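Local coordinates for trehalose-6-phosphate phosphatase related protein (PDB 1U02), which removes the phosphate from trehalose 6-phosphate to give free trehalose, using magnesium as cofactor, at residues A[76-80]-A[81-85]; A[163-166]-A[167-171]. All blocks are in the same frame, centred on the assembly; numbering follows the deposited sequence.

Contact 1. Residues A[76-80]-A[81-85]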
loop_
_atom_site.group_PDB
_atom_site.type_symbol
_atom_site.label_atom_id
_atom_site.label_comp_id
_atom_site.label_asym_id
_atom_site.label_seq_id
_atom_site.Cartn_x
_atom_site.Cartn_y
_atom_site.Cartn_z
ATOM N N ILE A 76 -12.205 -7.828 -9.154
ATOM C CA ILE A 76 -11.772 -7.868 -7.764
ATOM C C ILE A 76 -11.484 -9.342 -7.487
ATOM O O ILE A 76 -12.396 -10.172 -7.461
ATOM C CB ILE A 76 -12.879 -7.374 -6.800
ATOM C CG1 ILE A 76 -13.245 -5.922 -7.120
ATOM C CG2 ILE A 76 -12.409 -7.493 -5.361
ATOM C CD1 ILE A 76 -12.070 -4.954 -7.032
ATOM N N VAL A 77 -10.210 -9.660 -7.304
ATOM C CA VAL A 77 -9.786 -11.024 -7.047
ATOM C C VAL A 77 -9.229 -11.181 -5.639
ATOM O O VAL A 77 -8.168 -10.642 -5.322
ATOM C CB VAL A 77 -8.691 -11.460 -8.050
ATOM C CG1 VAL A 77 -8.224 -12.876 -7.737
ATOM C CG2 VAL A 77 -9.226 -11.368 -9.474
ATOM N N TYR A 78 -9.951 -11.910 -4.794
ATOM C CA TYR A 78 -9.496 -12.158 -3.434
ATOM C C TYR A 78 -8.435 -13.244 -3.497
ATOM O O TYR A 78 -8.609 -14.261 -4.173
ATOM C CB TYR A 78 -10.661 -12.620 -2.561
ATOM C CG TYR A 78 -11.701 -11.554 -2.358
ATOM C CD1 TYR A 78 -11.478 -10.499 -1.475
ATOM C CD2 TYR A 78 -12.900 -11.577 -3.070
ATOM C CE1 TYR A 78 -12.420 -9.495 -1.304
ATOM C CE2 TYR A 78 -13.851 -10.574 -2.906
ATOM C CZ TYR A 78 -13.605 -9.537 -2.022
ATOM O OH TYR A 78 -14.539 -8.541 -1.850
ATOM N N ASN A 79 -7.331 -13.025 -2.798
ATOM C CA ASN A 79 -6.241 -13.985 -2.786
ATOM C C ASN A 79 -6.203 -14.718 -1.454
ATOM O O ASN A 79 -6.604 -14.175 -0.419
ATOM C CB ASN A 79 -4.909 -13.255 -3.014
ATOM C CG ASN A 79 -4.889 -12.464 -4.314
ATOM O OD1 ASN A 79 -4.342 -11.357 -4.377
ATOM N ND2 ASN A 79 -5.475 -13.031 -5.361
ATOM N N ASN A 80 -5.747 -15.964 -1.486
ATOM C CA ASN A 80 -5.613 -16.746 -0.266
ATOM C C ASN A 80 -6.910 -16.837 0.542
ATOM O O ASN A 80 -6.877 -16.896 1.769
ATOM C CB ASN A 80 -4.510 -16.115 0.585
ATOM C CG ASN A 80 -3.286 -15.747 -0.243
ATOM O OD1 ASN A 80 -2.631 -14.736 0.004
ATOM N ND2 ASN A 80 -2.973 -16.578 -1.233
ATOM N N GLY A 81 -8.044 -16.853 -0.153
ATOM C CA GLY A 81 -9.333 -16.943 0.516
ATOM C C GLY A 81 -9.605 -15.835 1.518
ATOM O O GLY A 81 -10.306 -16.049 2.512
ATOM N N SER A 82 -9.065 -14.648 1.256
ATOM C CA SER A 82 -9.248 -13.509 2.150
ATOM C C SER A 82 -10.700 -13.070 2.254
ATOM O O SER A 82 -11.079 -12.412 3.217
ATOM C CB SER A 82 -8.406 -12.323 1.678
ATOM O OG SER A 82 -8.850 -11.875 0.404
ATOM N N ASP A 83 -11.526 -13.420 1.274
ATOM C CA ASP A 83 -12.916 -12.998 1.353
ATOM C C ASP A 83 -13.633 -13.618 2.550
ATOM O O ASP A 83 -14.722 -13.180 2.922
ATOM C CB ASP A 83 -13.657 -13.291 0.041
ATOM C CG ASP A 83 -13.504 -14.719 -0.414
ATOM O OD1 ASP A 83 -12.376 -15.244 -0.359
ATOM O OD2 ASP A 83 -14.515 -15.312 -0.846
ATOM N N ARG A 84 -13.008 -14.617 3.171
ATOM C CA ARG A 84 -13.587 -15.263 4.348
ATOM C C ARG A 84 -13.627 -14.270 5.502
ATOM O O ARG A 84 -14.379 -14.455 6.461
ATOM C CB ARG A 84 -12.746 -16.470 4.782
ATOM C CG ARG A 84 -12.733 -17.636 3.803
ATOM C CD ARG A 84 -11.723 -18.689 4.245
ATOM N NE ARG A 84 -10.359 -18.158 4.241
ATOM C CZ ARG A 84 -9.292 -18.820 4.682
ATOM N NH1 ARG A 84 -9.420 -20.048 5.173
ATOM N NH2 ARG A 84 -8.093 -18.254 4.619
ATOM N N PHE A 85 -12.810 -13.223 5.400
ATOM C CA PHE A 85 -12.718 -12.199 6.440
ATOM C C PHE A 85 -13.619 -10.973 6.263
ATOM O O PHE A 85 -13.586 -10.064 7.088
ATOM C CB PHE A 85 -11.263 -11.731 6.570
ATOM C CG PHE A 85 -10.354 -12.744 7.205
ATOM C CD1 PHE A 85 -10.214 -12.801 8.593
ATOM C CD2 PHE A 85 -9.642 -13.650 6.421
ATOM C CE1 PHE A 85 -9.373 -13.747 9.193
ATOM C CE2 PHE A 85 -8.797 -14.603 7.011
ATOM C CZ PHE A 85 -8.665 -14.648 8.400
HETATM O O HOH W 1 -8.946 -16.723 -2.794
#

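Contact 2. Residues A[163-166]-A[167-171]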
loop_
_atom_site.group_PDB
_atom_site.type_symbol
_atom_site.label_atom_id
_atom_site.label_comp_id
_atom_site.label_asym_id
_atom_site.label_seq_id
_atom_site.Cartn_x
_atom_site.Cartn_y
_atom_site.Cartn_z
ATOM N N SER A 163 5.610 -11.595 -1.524
ATOM C CA SER A 163 5.038 -12.834 -2.044
ATOM C C SER A 163 4.058 -12.570 -3.181
ATOM O O SER A 163 4.061 -13.273 -4.197
ATOM C CB SER A 163 4.327 -13.601 -0.924
ATOM O OG SER A 163 5.226 -13.886 0.135
ATOM N N ALA A 164 3.213 -11.558 -3.003
ATOM C CA ALA A 164 2.224 -11.199 -4.011
ATOM C C ALA A 164 2.918 -10.782 -5.304
ATOM O O ALA A 164 2.532 -11.204 -6.394
ATOM C CB ALA A 164 1.340 -10.063 -3.499
ATOM N N ILE A 165 3.940 -9.943 -5.183
ATOM C CA ILE A 165 4.673 -9.501 -6.359
ATOM C C ILE A 165 5.348 -10.706 -7.010
ATOM O O ILE A 165 5.229 -10.927 -8.215
ATOM C CB ILE A 165 5.730 -8.438 -5.987
ATOM C CG1 ILE A 165 5.024 -7.161 -5.523
ATOM C CG2 ILE A 165 6.630 -8.147 -7.191
ATOM C CD1 ILE A 165 5.961 -6.093 -4.989
ATOM N N ARG A 166 6.045 -11.492 -6.198
ATOM C CA ARG A 166 6.738 -12.684 -6.683
ATOM C C ARG A 166 5.780 -13.574 -7.476
ATOM O O ARG A 166 6.102 -14.053 -8.565
ATOM C CB ARG A 166 7.288 -13.470 -5.493
ATOM C CG ARG A 166 8.166 -14.655 -5.854
ATOM C CD ARG A 166 9.640 -14.273 -5.884
ATOM N NE ARG A 166 10.176 -14.196 -7.239
ATOM C CZ ARG A 166 11.466 -14.026 -7.525
ATOM N NH1 ARG A 166 12.358 -13.913 -6.550
ATOM N NH2 ARG A 166 11.865 -13.979 -8.788
ATOM N N SER A 167 4.592 -13.781 -6.916
ATOM C CA SER A 167 3.570 -14.617 -7.534
ATOM C C SER A 167 3.175 -14.135 -8.929
ATOM O O SER A 167 2.889 -14.940 -9.815
ATOM C CB SER A 167 2.338 -14.667 -6.628
ATOM O OG SER A 167 1.294 -15.402 -7.232
ATOM N N VAL A 168 3.160 -12.823 -9.125
ATOM C CA VAL A 168 2.798 -12.258 -10.421
ATOM C C VAL A 168 3.926 -12.308 -11.454
ATOM O O VAL A 168 3.725 -12.767 -12.579
ATOM C CB VAL A 168 2.352 -10.790 -10.278
ATOM C CG1 VAL A 168 2.202 -10.158 -11.652
ATOM C CG2 VAL A 168 1.039 -10.720 -9.516
ATOM N N ARG A 169 5.105 -11.833 -11.068
ATOM C CA ARG A 169 6.252 -11.781 -11.971
ATOM C C ARG A 169 7.002 -13.091 -12.158
ATOM O O ARG A 169 7.588 -13.324 -13.214
ATOM C CB ARG A 169 7.248 -10.719 -11.496
ATOM C CG ARG A 169 7.810 -10.973 -10.107
ATOM C CD ARG A 169 8.947 -10.012 -9.787
ATOM N NE ARG A 169 10.107 -10.255 -10.642
ATOM C CZ ARG A 169 11.257 -10.772 -10.218
ATOM N NH1 ARG A 169 11.416 -11.100 -8.941
ATOM N NH2 ARG A 169 12.250 -10.968 -11.076
ATOM N N GLY A 170 6.990 -13.947 -11.142
ATOM C CA GLY A 170 7.721 -15.195 -11.256
ATOM C C GLY A 170 9.191 -14.832 -11.364
ATOM O O GLY A 170 9.746 -14.227 -10.450
ATOM N N GLU A 171 9.824 -15.183 -12.479
ATOM C CA GLU A 171 11.235 -14.864 -12.685
ATOM C C GLU A 171 11.406 -13.747 -13.710
ATOM O O GLU A 171 12.525 -13.315 -13.979
ATOM C CB GLU A 171 12.003 -16.104 -13.161
ATOM C CG GLU A 171 12.014 -17.258 -12.171
ATOM C CD GLU A 171 12.645 -16.884 -10.845
ATOM O OE1 GLU A 171 13.808 -16.427 -10.846
ATOM O OE2 GLU A 171 11.976 -17.049 -9.799
#

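Contact 1. Residues A[76-80]-A[81-85]
Tyr78 and Asp83 meet where edge strand 75-78 gives way, through a beta turn over 79-82 with left-handed central residues Asn80 and Gly81 (the I'/III' kind), to a short 3-10 segment ahead of helix 86-96. CB of Asp83 sits over one face of the Tyr78 ring in a CH-pi contact, 3.7 Å from the ring centroid and 17° off the ring normal; CG2 of Ile76 lies over the opposite face. At the ring edge, near its plane, OG of Ser82 comes within 3.5 Å of Tyr78 CD1. That hydroxyl has its hydrogen bond elsewhere, with Ala68 O, so it ties the turn to the residue just before the adjacent strand 69-72.

The backbone closes the turn: Ser82 N donates to Asn79 O at 3.0 Å, from above the carbonyl plane. A water accepts the N-H of Gly81 and donates a hydrogen bond to Tyr78 O, joining strand end and turn. Positive phi at Gly81 suits glycine. Bent at chi3 (-63°), Arg84 folds back on the turn, and its NE and backbone N grip Gly81 O from opposite faces of the carbonyl plane, NE at 2.7 Å.

Contact 2. Residues A[163-166]-A[167-171]
Arg166 swings its guanidinium past the end of the helix to hold the carbonyl of Gly170. NH2 gives the main bond, 2.7 Å to Gly170 O with an N-H...O angle of 165° and the oxygen in the guanidinium plane; NE adds a weak one to the same oxygen. The side chain gets there by leaving with CG anti to the backbone N (chi1 -174°) and then bending at both chi2 and chi3.

The inner side of this group is tight. NH1 of Arg169 lies over one guanidinium face, 2.9 Å from Arg166 NH2, with the two planes 30° apart. Two like charges this close probably depend on nearby acceptors: Arg169 forms a salt bridge with Asp192 and a hydrogen bond with Asn190, while Arg166 has a long, weak ion pair with Asp192. Toward the central sheet, CG2 of Ile165 packs on Arg169 CD at 3.9 Å, and Ile165 also touches Phe5 and Val44 of that sheet.

This is the C-terminal end of helix 161-169, which lies against the parallel strands of the HAD-type core. Gly170 leaves the helix with positive phi, its N still bonded to Arg166 O at 2.7 Å, so Arg166 is joined to Gly170 by both main chain and side chain. With an alanine in place of Arg166, Gly170 O would probably lose both side-chain donors and the Glu171 carboxylate this charged neighbour.

The outer side is looser. Exposed Glu171 brings OE2 over the other guanidinium face, 3.2 Å from Arg166 NH2, well out of the plane, so charge alone draws them together. Further back, exposed Ser167 rests its CB on the carbonyl of Ser163, 3.3 Å from the oxygen.

Along the chain the two contacts come in series, 76-85 first and 163-171 later, with the four-stranded antiparallel sheet, probably part of the cap, in between. Their centres are about 17 Å apart, their nearest atoms about 6 Å. The eight-stranded mixed sheet is common to both: contact 1 leaves one of its two outermost strands, 75-78, whereas helix 161-169 of contact 2 packs against strands 3-7, 40-44 and 61-64. Contact 1 lies where the chain leaves the core for this cap, away from the annotated sites. Contact 2 follows the return to the core, with the side chain of Ile165 about 8 Å from that of Asp7, the probable nucleophile, and about 11 Å from the bound magnesium.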